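Local coordinates for biphenyl-2,3-diol 1,2-dioxygenase III-related protein (Vibrio cholerae, PDB 3EY8) that is a metal-binding member of the glyoxalase/bleomycin resistance/dioxygenase superfamily, seen with calcium, whose reaction and substrate are not established, at residues T80-L84 and S85-E89; I98-G101 and P102-R105. The protein carries 9 engineered substitutions. All blocks are in the same frame, centred on the assembly; numbering follows the deposited sequence.

Interaction 1 (T80-L84 and S85-E89). Engineered in segment 80-84: I82 (natural residue Thr), D83 (natural residue Val). Engineered in segment 85-89: E89 (natural residue Lys).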
loop_
_atom_site.group_PDB
_atom_site.type_symbol
_atom_site.label_atom_id
_atom_site.label_comp_id
_atom_site.label_asym_id
_atom_site.label_seq_id
_atom_site.Cartn_x
_atom_site.Cartn_y
_atom_site.Cartn_z
ATOM N N THR B 80 6.003 13.617 0.528
ATOM C CA THR B 80 6.925 14.352 -0.337
ATOM C C THR B 80 7.843 15.202 0.534
ATOM O O THR B 80 7.451 15.617 1.635
ATOM C CB THR B 80 6.194 15.244 -1.358
ATOM O OG1 THR B 80 7.162 15.902 -2.194
ATOM C CG2 THR B 80 5.351 16.299 -0.656
ATOM N N ASP B 81 9.069 15.440 0.060
ATOM C CA ASP B 81 9.975 16.361 0.750
ATOM C C ASP B 81 9.950 17.764 0.142
ATOM O O ASP B 81 10.711 18.645 0.535
ATOM C CB ASP B 81 11.411 15.804 0.861
ATOM C CG ASP B 81 12.067 15.526 -0.492
ATOM O OD1 ASP B 81 11.590 16.006 -1.543
ATOM O OD2 ASP B 81 13.100 14.818 -0.488
ATOM N N ILE B 82 9.046 17.954 -0.810
ATOM C CA ILE B 82 8.788 19.249 -1.410
ATOM C C ILE B 82 7.829 20.049 -0.524
ATOM O O ILE B 82 6.938 19.480 0.110
ATOM C CB ILE B 82 8.196 19.046 -2.817
ATOM C CG1 ILE B 82 9.301 18.547 -3.755
ATOM C CG2 ILE B 82 7.545 20.326 -3.328
ATOM C CD1 ILE B 82 8.816 17.915 -5.026
ATOM N N ASP B 83 8.014 21.363 -0.461
ATOM C CA ASP B 83 7.102 22.203 0.308
ATOM C C ASP B 83 5.676 21.915 -0.168
ATOM O O ASP B 83 5.419 21.912 -1.369
ATOM C CB ASP B 83 7.450 23.672 0.096
ATOM C CG ASP B 83 6.547 24.596 0.873
ATOM O OD1 ASP B 83 5.418 24.830 0.407
ATOM O OD2 ASP B 83 6.966 25.089 1.940
ATOM N N LEU B 84 4.755 21.656 0.760
ATOM C CA LEU B 84 3.427 21.181 0.360
ATOM C C LEU B 84 2.696 22.176 -0.532
ATOM O O LEU B 84 2.009 21.776 -1.462
ATOM C CB LEU B 84 2.553 20.797 1.561
ATOM C CG LEU B 84 1.394 19.863 1.176
ATOM C CD1 LEU B 84 1.915 18.466 0.878
ATOM C CD2 LEU B 84 0.327 19.805 2.271
ATOM N N SER B 85 2.829 23.472 -0.262
ATOM C CA SER B 85 2.171 24.441 -1.134
ATOM C C SER B 85 2.722 24.381 -2.561
ATOM O O SER B 85 1.968 24.516 -3.526
ATOM C CB SER B 85 2.223 25.863 -0.558
ATOM O OG SER B 85 3.547 26.285 -0.311
ATOM N N ASP B 86 4.028 24.158 -2.701
ATOM C CA ASP B 86 4.620 23.968 -4.023
ATOM C C ASP B 86 4.077 22.696 -4.670
ATOM O O ASP B 86 3.816 22.669 -5.870
ATOM C CB ASP B 86 6.149 23.874 -3.942
ATOM C CG ASP B 86 6.809 25.208 -3.672
ATOM O OD1 ASP B 86 6.092 26.190 -3.394
ATOM O OD2 ASP B 86 8.055 25.269 -3.735
ATOM N N ALA B 87 3.930 21.637 -3.872
ATOM C CA ALA B 87 3.439 20.359 -4.381
ATOM C C ALA B 87 2.027 20.510 -4.920
ATOM O O ALA B 87 1.703 19.999 -5.992
ATOM C CB ALA B 87 3.457 19.298 -3.282
HETATM N N MSE B 88 1.179 21.198 -4.160
HETATM C CA MSE B 88 -0.196 21.449 -4.586
HETATM C C MSE B 88 -0.247 22.269 -5.866
HETATM O O MSE B 88 -0.993 21.948 -6.789
HETATM C CB MSE B 88 -0.998 22.152 -3.485
HETATM C CG MSE B 88 -1.848 21.213 -2.644
HETATM SE SE MSE B 88 -3.102 22.132 -1.452
HETATM C CE MSE B 88 -1.789 23.124 -0.403
ATOM N N GLU B 89 0.541 23.339 -5.915
ATOM C CA GLU B 89 0.599 24.176 -7.111
ATOM C C GLU B 89 1.010 23.340 -8.318
ATOM O O GLU B 89 0.436 23.466 -9.395
ATOM C CB GLU B 89 1.569 25.343 -6.916
ATOM C CG GLU B 89 1.521 26.372 -8.033
ATOM C CD GLU B 89 2.558 27.469 -7.868
ATOM O OE1 GLU B 89 3.521 27.274 -7.098
ATOM O OE2 GLU B 89 2.413 28.526 -8.517
#
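D83 and A87 meet through the first turn of helix 84-93, A87 N giving a 2.9 Å bond to D83 O. One residue on, M88 N reaches L84 O at 2.9 Å, the next i to i+4 bond. Ahead of this turn the loop 80-83 is kinked by an ST turn, I82 N donating to T80 OG1 at 3.1 Å; the same oxygen also bonds to K7 O of the second subunit. D83, an engineered residue, sits at the N-cap. Its CG lies anti to the backbone N (chi1 -180°), which carries OD1 forward over the helix start. There OD1 takes a very short bond from S85 OG (2.5 Å) and weak ones from S85 N and D86 N. The D86 carboxylate lies nearby, its OD1 4.1 Å from D83 OD1; the helix N-terminus probably eases this pairing of like charges. Engineered I82 lies across D86 at about a right angle, its CG2 3.9 Å from D86 CB and 4.2 Å from A87 CB. L84 turns inward onto T113 and F115 of strand 110-118. The whole is a side-chain N-cap at the start of helix 84-93, which follows strand 75-79 in this protein of the vicinal oxygen chelate (glyoxalase/dioxygenase) superfamily.

Interaction 2 (I98-G101 and P102-R105)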
loop_
_atom_site.group_PDB
_atom_site.type_symbol
_atom_site.label_atom_id
_atom_site.label_comp_id
_atom_site.label_asym_id
_atom_site.label_seq_id
_atom_site.Cartn_x
_atom_site.Cartn_y
_atom_site.Cartn_z
ATOM N N ILE B 98 -7.654 19.247 -7.157
ATOM C CA ILE B 98 -7.402 18.942 -5.753
ATOM C C ILE B 98 -8.725 18.984 -5.014
ATOM O O ILE B 98 -9.408 20.006 -4.988
ATOM C CB ILE B 98 -6.394 19.917 -5.139
ATOM C CG1 ILE B 98 -5.044 19.771 -5.854
ATOM C CG2 ILE B 98 -6.261 19.674 -3.631
ATOM C CD1 ILE B 98 -3.972 20.688 -5.335
HETATM N N MSE B 99 -9.098 17.865 -4.408
HETATM C CA MSE B 99 -10.418 17.770 -3.790
HETATM C C MSE B 99 -10.483 18.295 -2.355
HETATM O O MSE B 99 -11.566 18.602 -1.857
HETATM C CB MSE B 99 -10.958 16.342 -3.869
HETATM C CG MSE B 99 -10.330 15.374 -2.893
HETATM SE SE MSE B 99 -10.918 13.566 -3.292
HETATM C CE MSE B 99 -10.447 13.543 -5.177
ATOM N N GLU B 100 -9.333 18.404 -1.696
ATOM C CA GLU B 100 -9.283 18.953 -0.350
ATOM C C GLU B 100 -7.827 19.140 0.030
ATOM O O GLU B 100 -6.964 18.402 -0.454
ATOM C CB GLU B 100 -9.961 17.987 0.623
ATOM C CG GLU B 100 -10.185 18.527 2.021
ATOM C CD GLU B 100 -10.825 17.501 2.938
ATOM O OE1 GLU B 100 -11.100 16.370 2.477
ATOM O OE2 GLU B 100 -11.054 17.824 4.122
ATOM N N GLY B 101 -7.557 20.121 0.887
ATOM C CA GLY B 101 -6.204 20.375 1.358
ATOM C C GLY B 101 -5.822 21.832 1.218
ATOM O O GLY B 101 -6.445 22.557 0.438
ATOM N N PRO B 102 -4.805 22.276 1.978
ATOM C CA PRO B 102 -4.049 21.447 2.927
ATOM C C PRO B 102 -4.836 21.197 4.211
ATOM O O PRO B 102 -5.406 22.137 4.770
ATOM C CB PRO B 102 -2.824 22.308 3.262
ATOM C CG PRO B 102 -3.036 23.652 2.585
ATOM C CD PRO B 102 -4.427 23.696 2.060
ATOM N N VAL B 103 -4.854 19.953 4.680
ATOM C CA VAL B 103 -5.566 19.611 5.910
ATOM C C VAL B 103 -4.692 18.771 6.834
ATOM O O VAL B 103 -3.857 18.001 6.376
ATOM C CB VAL B 103 -6.890 18.856 5.625
ATOM C CG1 VAL B 103 -7.916 19.796 5.006
ATOM C CG2 VAL B 103 -6.637 17.654 4.723
ATOM N N LYS B 104 -4.881 18.933 8.138
ATOM C CA LYS B 104 -4.094 18.191 9.114
ATOM C C LYS B 104 -4.621 16.779 9.247
ATOM O O LYS B 104 -5.825 16.565 9.410
ATOM C CB LYS B 104 -4.135 18.881 10.481
ATOM C CG LYS B 104 -3.335 20.168 10.547
ATOM C CD LYS B 104 -3.293 20.700 11.975
ATOM C CE LYS B 104 -2.290 21.832 12.123
ATOM N NZ LYS B 104 -2.135 22.254 13.545
ATOM N N ARG B 105 -3.710 15.817 9.187
ATOM C CA ARG B 105 -4.064 14.410 9.341
ATOM C C ARG B 105 -3.049 13.682 10.217
ATOM O O ARG B 105 -2.068 14.265 10.683
ATOM C CB ARG B 105 -4.157 13.742 7.966
ATOM C CG ARG B 105 -5.224 14.344 7.061
ATOM C CD ARG B 105 -6.609 13.930 7.525
ATOM N NE ARG B 105 -7.639 14.282 6.552
ATOM C CZ ARG B 105 -8.408 15.359 6.639
ATOM N NH1 ARG B 105 -8.260 16.199 7.653
ATOM N NH2 ARG B 105 -9.324 15.600 5.710
#
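E100 and R105 reach for each other across V103, their side chains crossing at about a right angle. The E100 chain leaves with CG anti to the backbone N and runs out extended, so that its carboxylate comes up to the edge of the R105 guanidinium, near its plane. OE2 lies 3.2 Å from NH2 in a salt bridge whose hydrogen bond is weak, bent to 134° at the hydrogen; the two flat groups are turned 73° apart. R105 folds back at chi2 (-74°), which lays the guanidinium against V103: CG2 sits over its centre, 3.4 Å above the plane, while V103 CG1 packs against E100 CG at 4.0 Å. Backbone direction changes at the cis peptide between G101 and P102, the corner from which edge strand 103-107 sets off in one of the two mixed four-stranded sheets of this vicinal oxygen chelate protein, with V103 and R105 bonded through their backbones to S114 and I112. G101, with backbone angles open to glycine, leads into it. Two further bonds fix the guanidinium: R105 NH1 donates to K104 O at 3.0 Å, from above the carbonyl plane, and NE to Y116 OH.

Interactions 1 and 2 follow one another along the chain, their centres 12 Å apart, and meet where helix 84-93 packs on the corner that leads into strand 103-107. L84 CD2 lies 4.1 Å from P102 CB, so the start of the capped helix and the cis-proline corner rest on each other. Selenomethionine M88 adds to the join: in one of its two conformers CG lies 3.5 Å from I98 CD1 and CE comes up to P102. Calcium-binding E126 lies nearer to interaction 2, with the R105 side chain about 4 Å from that of E126 and the L84 side chain about 8 Å away, though no calcium is bound to this chain. Both contacts also touch the second subunit, 80-89 through its M6 and 98-105 through its P64.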